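PDB 1YLM: hypothetical protein BSU32300 from Bacillus subtilis subsp. subtilis str. 168, which is probably the RNase toxin of a putative type VII toxin-antitoxin system, thought to be neutralised by its cognate antitoxin YutD. Local coordinates for residues S7-T12 and N54-G59; K11-F16 and Q123-R128; D58-R63 and E134-P139. All blocks are in the same frame, centred on the assembly; numbering follows the deposited sequence.

Contact 1: residues S7-T12 and N54-G59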
loop_
_atom_site.group_PDB
_atom_site.type_symbol
_atom_site.label_atom_id
_atom_site.label_comp_id
_atom_site.label_asym_id
_atom_site.label_seq_id
_atom_site.Cartn_x
_atom_site.Cartn_y
_atom_site.Cartn_z
ATOM N N SER A 7 4.736 21.964 7.118
ATOM C CA SER A 7 4.678 20.959 8.207
ATOM C C SER A 7 4.511 19.524 7.664
ATOM O O SER A 7 5.260 18.623 8.037
ATOM C CB SER A 7 3.502 21.264 9.140
ATOM O OG SER A 7 3.720 22.486 9.798
ATOM N N LYS A 8 3.533 19.342 6.784
ATOM C CA LYS A 8 3.265 18.047 6.162
ATOM C C LYS A 8 4.488 17.563 5.390
ATOM O O LYS A 8 4.893 16.403 5.529
ATOM C CB LYS A 8 2.050 18.146 5.228
ATOM C CG LYS A 8 1.628 16.814 4.605
ATOM C CD LYS A 8 0.334 16.968 3.827
ATOM C CE LYS A 8 -0.114 15.644 3.222
ATOM N NZ LYS A 8 0.727 15.212 2.072
ATOM N N ILE A 9 5.083 18.444 4.583
ATOM C CA ILE A 9 6.215 18.070 3.736
ATOM C C ILE A 9 7.369 17.655 4.636
ATOM O O ILE A 9 7.968 16.593 4.454
ATOM C CB ILE A 9 6.656 19.221 2.774
ATOM C CG1 ILE A 9 5.554 19.527 1.745
ATOM C CG2 ILE A 9 7.992 18.870 2.067
ATOM C CD1 ILE A 9 5.747 20.844 0.984
ATOM N N GLU A 10 7.671 18.471 5.633
ATOM C CA GLU A 10 8.862 18.199 6.409
ATOM C C GLU A 10 8.825 17.027 7.416
ATOM O O GLU A 10 9.755 16.196 7.436
ATOM C CB GLU A 10 9.291 19.465 7.208
ATOM C CG GLU A 10 9.711 20.687 6.372
ATOM C CD GLU A 10 10.135 21.917 7.201
ATOM O OE1 GLU A 10 9.790 22.002 8.401
ATOM O OE2 GLU A 10 10.830 22.798 6.633
ATOM N N LYS A 11 7.735 16.831 8.150
ATOM C CA LYS A 11 7.182 15.501 8.456
ATOM C C LYS A 11 7.338 14.302 7.554
ATOM O O LYS A 11 7.890 13.280 7.990
ATOM C CB LYS A 11 5.847 15.567 9.224
ATOM C CG LYS A 11 5.991 16.409 10.524
ATOM C CD LYS A 11 4.633 16.797 11.152
ATOM C CE LYS A 11 4.716 18.036 12.092
ATOM N NZ LYS A 11 3.327 18.527 12.478
ATOM N N THR A 12 6.878 14.417 6.321
ATOM C CA THR A 12 7.026 13.265 5.445
ATOM C C THR A 12 8.466 13.032 4.980
ATOM O O THR A 12 8.861 11.881 4.787
ATOM C CB THR A 12 5.902 13.114 4.358
ATOM O OG1 THR A 12 6.404 13.220 3.027
ATOM C CG2 THR A 12 4.708 13.965 4.632
ATOM N N ASN A 54 3.301 16.397 -4.965
ATOM C CA ASN A 54 1.977 17.042 -5.023
ATOM C C ASN A 54 1.897 18.278 -4.137
ATOM O O ASN A 54 1.369 19.304 -4.555
ATOM C CB ASN A 54 0.832 16.090 -4.633
ATOM C CG ASN A 54 0.398 15.175 -5.770
ATOM O OD1 ASN A 54 0.049 14.011 -5.532
ATOM N ND2 ASN A 54 0.402 15.684 -6.994
ATOM N N ASP A 55 2.383 18.176 -2.899
ATOM C CA ASP A 55 2.337 19.319 -1.966
ATOM C C ASP A 55 3.174 20.494 -2.488
ATOM O O ASP A 55 2.772 21.662 -2.388
ATOM C CB ASP A 55 2.791 18.892 -0.558
ATOM C CG ASP A 55 1.800 17.952 0.115
ATOM O OD1 ASP A 55 0.620 17.929 -0.306
ATOM O OD2 ASP A 55 2.201 17.231 1.055
HETATM N N MSE A 56 4.334 20.182 -3.050
HETATM C CA MSE A 56 5.199 21.194 -3.693
HETATM C C MSE A 56 4.459 21.906 -4.838
HETATM O O MSE A 56 4.415 23.129 -4.937
HETATM C CB MSE A 56 6.449 20.525 -4.281
HETATM C CG MSE A 56 7.471 20.010 -3.295
HETATM SE SE MSE A 56 8.555 21.354 -2.722
HETATM C CE MSE A 56 7.930 21.614 -1.504
ATOM N N ILE A 57 3.883 21.103 -5.719
ATOM C CA ILE A 57 3.208 21.603 -6.908
ATOM C C ILE A 57 2.012 22.481 -6.521
ATOM O O ILE A 57 1.877 23.616 -7.011
ATOM C CB ILE A 57 2.778 20.394 -7.795
ATOM C CG1 ILE A 57 4.000 19.801 -8.504
ATOM C CG2 ILE A 57 1.677 20.786 -8.789
ATOM C CD1 ILE A 57 3.713 18.444 -9.209
ATOM N N ASP A 58 1.178 21.978 -5.618
ATOM C CA ASP A 58 0.008 22.719 -5.139
ATOM C C ASP A 58 0.409 24.021 -4.437
ATOM O O ASP A 58 -0.157 25.081 -4.730
ATOM C CB ASP A 58 -0.850 21.871 -4.198
ATOM C CG ASP A 58 -1.500 20.674 -4.899
ATOM O OD1 ASP A 58 -1.466 20.575 -6.154
ATOM O OD2 ASP A 58 -2.041 19.816 -4.176
ATOM N N GLY A 59 1.382 23.945 -3.531
ATOM C CA GLY A 59 1.827 25.120 -2.760
ATOM C C GLY A 59 2.482 26.215 -3.600
ATOM O O GLY A 59 2.258 27.419 -3.359
#

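Contact 2: residues K11-F16 and Q123-R128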
loop_
_atom_site.group_PDB
_atom_site.type_symbol
_atom_site.label_atom_id
_atom_site.label_comp_id
_atom_site.label_asym_id
_atom_site.label_seq_id
_atom_site.Cartn_x
_atom_site.Cartn_y
_atom_site.Cartn_z
ATOM N N LYS A 11 7.735 16.831 8.150
ATOM C CA LYS A 11 7.182 15.501 8.456
ATOM C C LYS A 11 7.338 14.302 7.554
ATOM O O LYS A 11 7.890 13.280 7.990
ATOM C CB LYS A 11 5.847 15.567 9.224
ATOM C CG LYS A 11 5.991 16.409 10.524
ATOM C CD LYS A 11 4.633 16.797 11.152
ATOM C CE LYS A 11 4.716 18.036 12.092
ATOM N NZ LYS A 11 3.327 18.527 12.478
ATOM N N THR A 12 6.878 14.417 6.321
ATOM C CA THR A 12 7.026 13.265 5.445
ATOM C C THR A 12 8.466 13.032 4.980
ATOM O O THR A 12 8.861 11.881 4.787
ATOM C CB THR A 12 5.902 13.114 4.358
ATOM O OG1 THR A 12 6.404 13.220 3.027
ATOM C CG2 THR A 12 4.708 13.965 4.632
ATOM N N LEU A 13 9.261 14.102 4.852
ATOM C CA LEU A 13 10.695 13.951 4.562
ATOM C C LEU A 13 11.450 13.215 5.670
ATOM O O LEU A 13 12.301 12.378 5.395
ATOM C CB LEU A 13 11.349 15.321 4.290
ATOM C CG LEU A 13 10.974 16.067 2.999
ATOM C CD1 LEU A 13 11.824 17.335 2.877
ATOM C CD2 LEU A 13 11.148 15.213 1.778
ATOM N N GLY A 14 11.144 13.532 6.928
ATOM C CA GLY A 14 11.757 12.821 8.061
ATOM C C GLY A 14 11.414 11.340 8.066
ATOM O O GLY A 14 12.278 10.492 8.292
ATOM N N PHE A 15 10.129 11.041 7.836
ATOM C CA PHE A 15 9.643 9.669 7.748
ATOM C C PHE A 15 10.371 8.925 6.632
ATOM O O PHE A 15 10.869 7.812 6.832
ATOM C CB PHE A 15 8.155 9.718 7.444
ATOM C CG PHE A 15 7.476 8.374 7.439
ATOM C CD1 PHE A 15 7.022 7.803 8.638
ATOM C CD2 PHE A 15 7.236 7.711 6.232
ATOM C CE1 PHE A 15 6.354 6.559 8.624
ATOM C CE2 PHE A 15 6.573 6.472 6.214
ATOM C CZ PHE A 15 6.142 5.904 7.409
ATOM N N PHE A 16 10.388 9.536 5.447
ATOM C CA PHE A 16 11.147 9.049 4.291
ATOM C C PHE A 16 12.592 8.681 4.645
ATOM O O PHE A 16 13.066 7.580 4.336
ATOM C CB PHE A 16 11.113 10.127 3.196
ATOM C CG PHE A 16 11.920 9.788 1.958
ATOM C CD1 PHE A 16 11.332 9.106 0.889
ATOM C CD2 PHE A 16 13.246 10.199 1.847
ATOM C CE1 PHE A 16 12.070 8.806 -0.275
ATOM C CE2 PHE A 16 13.993 9.904 0.694
ATOM C CZ PHE A 16 13.399 9.209 -0.369
ATOM N N GLN A 123 18.492 9.384 -1.485
ATOM C CA GLN A 123 19.111 10.118 -0.384
ATOM C C GLN A 123 19.089 11.630 -0.599
ATOM O O GLN A 123 18.915 12.393 0.345
ATOM C CB GLN A 123 20.565 9.673 -0.186
ATOM C CG GLN A 123 20.724 8.211 0.221
ATOM C CD GLN A 123 22.176 7.751 0.218
ATOM O OE1 GLN A 123 23.027 8.323 -0.472
ATOM N NE2 GLN A 123 22.465 6.713 0.987
ATOM N N ASP A 124 19.276 12.053 -1.845
ATOM C CA ASP A 124 19.324 13.478 -2.173
ATOM C C ASP A 124 17.967 14.161 -2.274
ATOM O O ASP A 124 17.898 15.384 -2.204
ATOM C CB ASP A 124 20.092 13.687 -3.478
ATOM C CG ASP A 124 21.576 13.419 -3.320
ATOM O OD1 ASP A 124 22.065 13.416 -2.170
ATOM O OD2 ASP A 124 22.246 13.217 -4.347
ATOM N N PHE A 125 16.899 13.379 -2.444
ATOM C CA PHE A 125 15.552 13.948 -2.627
ATOM C C PHE A 125 15.124 14.910 -1.491
ATOM O O PHE A 125 14.697 16.034 -1.774
ATOM C CB PHE A 125 14.509 12.846 -2.865
ATOM C CG PHE A 125 13.099 13.364 -3.065
ATOM C CD1 PHE A 125 12.718 13.956 -4.282
ATOM C CD2 PHE A 125 12.162 13.279 -2.047
ATOM C CE1 PHE A 125 11.427 14.452 -4.461
ATOM C CE2 PHE A 125 10.854 13.748 -2.227
ATOM C CZ PHE A 125 10.489 14.333 -3.427
ATOM N N PRO A 126 15.239 14.481 -0.211
ATOM C CA PRO A 126 14.909 15.409 0.891
ATOM C C PRO A 126 15.761 16.681 0.880
ATOM O O PRO A 126 15.253 17.766 1.172
ATOM C CB PRO A 126 15.213 14.588 2.165
ATOM C CG PRO A 126 15.209 13.176 1.745
ATOM C CD PRO A 126 15.624 13.146 0.295
ATOM N N LYS A 127 17.045 16.548 0.562
ATOM C CA LYS A 127 17.931 17.707 0.457
ATOM C C LYS A 127 17.434 18.709 -0.602
ATOM O O LYS A 127 17.384 19.914 -0.342
ATOM C CB LYS A 127 19.363 17.272 0.127
ATOM C CG LYS A 127 19.968 16.266 1.111
ATOM C CD LYS A 127 21.406 15.866 0.694
ATOM C CE LYS A 127 22.290 17.112 0.465
ATOM N NZ LYS A 127 23.765 16.842 0.692
ATOM N N ARG A 128 17.090 18.214 -1.787
ATOM C CA ARG A 128 16.542 19.053 -2.863
ATOM C C ARG A 128 15.284 19.783 -2.408
ATOM O O ARG A 128 15.141 20.990 -2.632
ATOM C CB ARG A 128 16.187 18.213 -4.100
ATOM C CG ARG A 128 17.360 17.487 -4.730
ATOM C CD ARG A 128 18.282 18.382 -5.536
ATOM N NE ARG A 128 19.416 17.583 -6.016
ATOM C CZ ARG A 128 20.569 17.436 -5.365
ATOM N NH1 ARG A 128 20.789 18.070 -4.215
ATOM N NH2 ARG A 128 21.522 16.658 -5.876
#

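Contact 3: residues D58-R63 and E134-P139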
loop_
_atom_site.group_PDB
_atom_site.type_symbol
_atom_site.label_atom_id
_atom_site.label_comp_id
_atom_site.label_asym_id
_atom_site.label_seq_id
_atom_site.Cartn_x
_atom_site.Cartn_y
_atom_site.Cartn_z
ATOM N N ASP A 58 1.178 21.978 -5.618
ATOM C CA ASP A 58 0.008 22.719 -5.139
ATOM C C ASP A 58 0.409 24.021 -4.437
ATOM O O ASP A 58 -0.157 25.081 -4.730
ATOM C CB ASP A 58 -0.850 21.871 -4.198
ATOM C CG ASP A 58 -1.500 20.674 -4.899
ATOM O OD1 ASP A 58 -1.466 20.575 -6.154
ATOM O OD2 ASP A 58 -2.041 19.816 -4.176
ATOM N N GLY A 59 1.382 23.945 -3.531
ATOM C CA GLY A 59 1.827 25.120 -2.760
ATOM C C GLY A 59 2.482 26.215 -3.600
ATOM O O GLY A 59 2.258 27.419 -3.359
ATOM N N PHE A 60 3.300 25.804 -4.579
ATOM C CA PHE A 60 4.078 26.738 -5.404
ATOM C C PHE A 60 3.459 27.035 -6.765
ATOM O O PHE A 60 4.138 27.575 -7.613
ATOM C CB PHE A 60 5.517 26.253 -5.592
ATOM C CG PHE A 60 6.367 26.393 -4.350
ATOM C CD1 PHE A 60 6.717 25.267 -3.614
ATOM C CD2 PHE A 60 6.804 27.654 -3.919
ATOM C CE1 PHE A 60 7.494 25.371 -2.469
ATOM C CE2 PHE A 60 7.582 27.786 -2.765
ATOM C CZ PHE A 60 7.942 26.641 -2.040
ATOM N N ILE A 61 2.181 26.703 -6.944
ATOM C CA ILE A 61 1.445 26.968 -8.208
ATOM C C ILE A 61 2.240 26.494 -9.413
ATOM O O ILE A 61 2.452 27.242 -10.376
ATOM C CB ILE A 61 1.091 28.483 -8.422
ATOM C CG1 ILE A 61 0.854 29.176 -7.088
ATOM C CG2 ILE A 61 -0.123 28.627 -9.378
ATOM C CD1 ILE A 61 0.592 30.680 -7.215
HETATM N N MSE A 62 2.693 25.246 -9.348
HETATM C CA MSE A 62 3.365 24.634 -10.482
HETATM C C MSE A 62 2.307 24.046 -11.407
HETATM O O MSE A 62 1.129 23.941 -11.041
HETATM C CB MSE A 62 4.330 23.541 -10.002
HETATM C CG MSE A 62 5.441 24.039 -9.069
HETATM SE SE MSE A 62 6.538 22.707 -8.438
HETATM C CE MSE A 62 7.686 23.660 -7.498
ATOM N N ARG A 63 2.730 23.631 -12.595
ATOM C CA ARG A 63 1.817 22.974 -13.530
ATOM C C ARG A 63 1.116 21.812 -12.841
ATOM O O ARG A 63 1.728 21.073 -12.064
ATOM C CB ARG A 63 2.575 22.482 -14.769
ATOM C CG ARG A 63 1.712 21.731 -15.761
ATOM C CD ARG A 63 2.443 21.581 -17.074
ATOM N NE ARG A 63 1.523 21.167 -18.133
ATOM C CZ ARG A 63 0.852 21.999 -18.929
ATOM N NH1 ARG A 63 0.990 23.319 -18.804
ATOM N NH2 ARG A 63 0.038 21.505 -19.860
ATOM N N GLU A 134 13.762 26.342 1.661
ATOM C CA GLU A 134 14.571 27.370 2.317
ATOM C C GLU A 134 14.792 28.573 1.406
ATOM O O GLU A 134 14.708 29.721 1.857
ATOM C CB GLU A 134 15.905 26.783 2.766
ATOM C CG GLU A 134 15.781 25.836 3.978
ATOM C CD GLU A 134 16.954 24.864 4.097
ATOM O OE1 GLU A 134 17.914 24.957 3.286
ATOM O OE2 GLU A 134 16.921 24.002 5.005
ATOM N N THR A 135 15.057 28.305 0.126
ATOM C CA THR A 135 15.280 29.362 -0.872
ATOM C C THR A 135 14.024 30.187 -1.127
ATOM O O THR A 135 14.093 31.418 -1.205
ATOM C CB THR A 135 15.851 28.785 -2.199
ATOM O OG1 THR A 135 17.093 28.127 -1.913
ATOM C CG2 THR A 135 16.098 29.883 -3.220
ATOM N N GLU A 136 12.870 29.524 -1.212
ATOM C CA GLU A 136 11.647 30.206 -1.595
ATOM C C GLU A 136 10.849 30.774 -0.424
ATOM O O GLU A 136 10.168 31.785 -0.583
ATOM C CB GLU A 136 10.766 29.302 -2.456
ATOM C CG GLU A 136 11.399 28.902 -3.777
ATOM C CD GLU A 136 11.705 30.109 -4.661
ATOM O OE1 GLU A 136 10.905 31.066 -4.671
ATOM O OE2 GLU A 136 12.753 30.096 -5.333
ATOM N N LEU A 137 10.930 30.134 0.739
ATOM C CA LEU A 137 10.118 30.524 1.895
ATOM C C LEU A 137 10.963 31.006 3.075
ATOM O O LEU A 137 10.434 31.540 4.056
ATOM C CB LEU A 137 9.239 29.344 2.353
ATOM C CG LEU A 137 8.406 28.615 1.293
ATOM C CD1 LEU A 137 7.728 27.411 1.905
ATOM C CD2 LEU A 137 7.385 29.537 0.646
ATOM N N GLY A 138 12.270 30.804 2.991
ATOM C CA GLY A 138 13.147 31.105 4.111
ATOM C C GLY A 138 13.222 29.963 5.115
ATOM O O GLY A 138 12.695 28.863 4.876
ATOM N N PRO A 139 13.873 30.213 6.259
ATOM C CA PRO A 139 14.219 29.156 7.206
ATOM C C PRO A 139 13.071 28.614 8.078
ATOM O O PRO A 139 13.229 27.561 8.711
ATOM C CB PRO A 139 15.299 29.808 8.089
ATOM C CG PRO A 139 15.117 31.299 7.913
ATOM C CD PRO A 139 14.322 31.555 6.691
#

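Contact 1: residues S7-T12 and N54-G59
A salt bridge set beside a small apolar contact joins K8 and I9 to D55 and M56, where the start of helix 6-23 lies against the end of helix 32-59. The two short segments run nearly antiparallel, at 158°, with axes 10.4 Å apart at closest approach.

The polar half belongs to K8 and D55. K8 has CG anti to the backbone N (chi1 -176°) and stays extended until CE, then bends at chi4 (-72°) to bring NZ onto the carboxylate. NZ donates to D55 OD2 over 2.7 Å, on the syn lone pair, the side facing OD1. The same oxygen also rests on the lysine methylenes, with D55 OD2 3.4 Å from K8 CD, and the two side chains cross at about a right angle. D51, one turn earlier on helix 32-59, also touches K8, and this second acidic residue may help to hold the amine charged. Helix 6-23 has a polar tie of its own near its start, a hydrogen bond from K8 N to D5 OD1.

The apolar half turns inward. I9 slides past D55 in the opposite direction, placing I9 CG1 3.7 Å from D55 CB. Beyond it, I9 CD1 meets the terminal methyl of M56, a selenomethionine whose chain bends at chi2 and chi3. Their 3.4 Å contact is doubtful, because the modelled SE to CE bond of M56 is far too short. Both side chains continue onto I129 and L133 of helix 119-137, so a third helix closes over this side.

With K8 and D55 partly exposed and I9 and M56 buried, this is the packing of two successive antiparallel helices, a helical hairpin, in the bundle of a HepT-like protein.

Contact 2: residues K11-F16 and Q123-R128
P126 is gripped by F16 and L13, and this pair of touches is the tight part of the contact. F16 extends its ring across the proline at about a right angle, its CG anti to the backbone N (chi1 177°). F16 CD2 and CE2 both sit 3.6 Å from P126 CG, and CE2 reaches on to P126 CD. Inward, F16 continues onto L45 and C48 of helix 32-59. L13 works one turn earlier. L13 CD2 lies 3.9 Å from P126 CA, and L13 CD1 the same distance from P126 O. The backbones are close as well, with the CA atoms of L13 and P126 5.8 Å apart. L13 CD2 also reaches F125 CE2, more loosely, at 4.3 Å. P126 has no N-H to give to the turn before, and helix 119-137 is kinked at that point.

The other side is loose and polar. Q123, D124 and K127 point away from helix 6-23. R128 NH2 stands 3.8 Å from D124 OD2, a long ionic pair with no N-H aimed at the oxygen, and has a second partner in E85 of helix 83-93.

With segments at 161° and axes 10.1 Å apart, this is antiparallel helix packing, the first helix of the chain laid along its last in a HepT-like helical bundle.

Contact 3: residues D58-R63 and E134-P139
F60 reaches across to E136 and L137 at one end of the HepT-like helical bundle, where helices 32-59 and 119-137 both finish. The contact joins two helix termini, and no hydrogen bond or salt bridge crosses it. F60 already leaves helical backbone angles, and its CA remains 9.2 Å from that of E136, so the side chains do all the bridging.

The apolar touches come first. F60 offers the far corner of its ring, CE2 and CZ, with CG anti to its own carbonyl carbon (chi1 -73°). L137 comes from the opposite direction and spreads its branched end around that corner. L137 CD2 lies 3.8 Å from F60 CE2, and L137 CG stands 3.9 Å from F60 CZ. From E136 it is the aliphatic stem that meets the ring, with E136 CB 3.5 Å from F60 CE2. The glutamate chain then bends at chi2, and its carboxylate plane is turned 87° from that of the ring.

Two tyrosines pack on the same phenylalanine. Y2, in the N-terminal stretch, and Y132, one turn before E136, each make a T-shaped (edge-to-face) pair with it. V4 touches both F60 and L137, so the residues ahead of helix 6-23 help to fill the junction.

The remaining interactions are polar and lie on the 134-139 side. The side-chain hydroxyl OG1 of T135 is hydrogen-bonded to S131 O in the preceding turn. G138 leaves the helix with a positive phi of 85°, and at these backbone angles a CB would press against the carbonyl oxygen of L137, which accounts for a glycine here. G138 N still makes a weak bond back to E134 O, at 2.9 Å, while G138 O hydrogen-bonds to NH1 of R6 at the start of helix 6-23.

Following the chain from the N terminus, helix 6-23 supplies the first segments of both contact 1 and contact 2, which share K11 and T12. Contact 1 closes the shorter loop when helix 32-59 returns to its partner's start. Contact 2 closes a loop of more than a hundred residues, tying helix 6-23 to helix 119-137. Contact 3 sets out from 58-63, overlapping contact 1 at D58 and G59, and ends beyond 123-128, so it crosses contact 2. A probable hydrogen bond, I57 O to M62 N at 3.0 Å, links the segments of contacts 1 and 3. Together the three join helices 6-23, 32-59 and 119-137 pairwise.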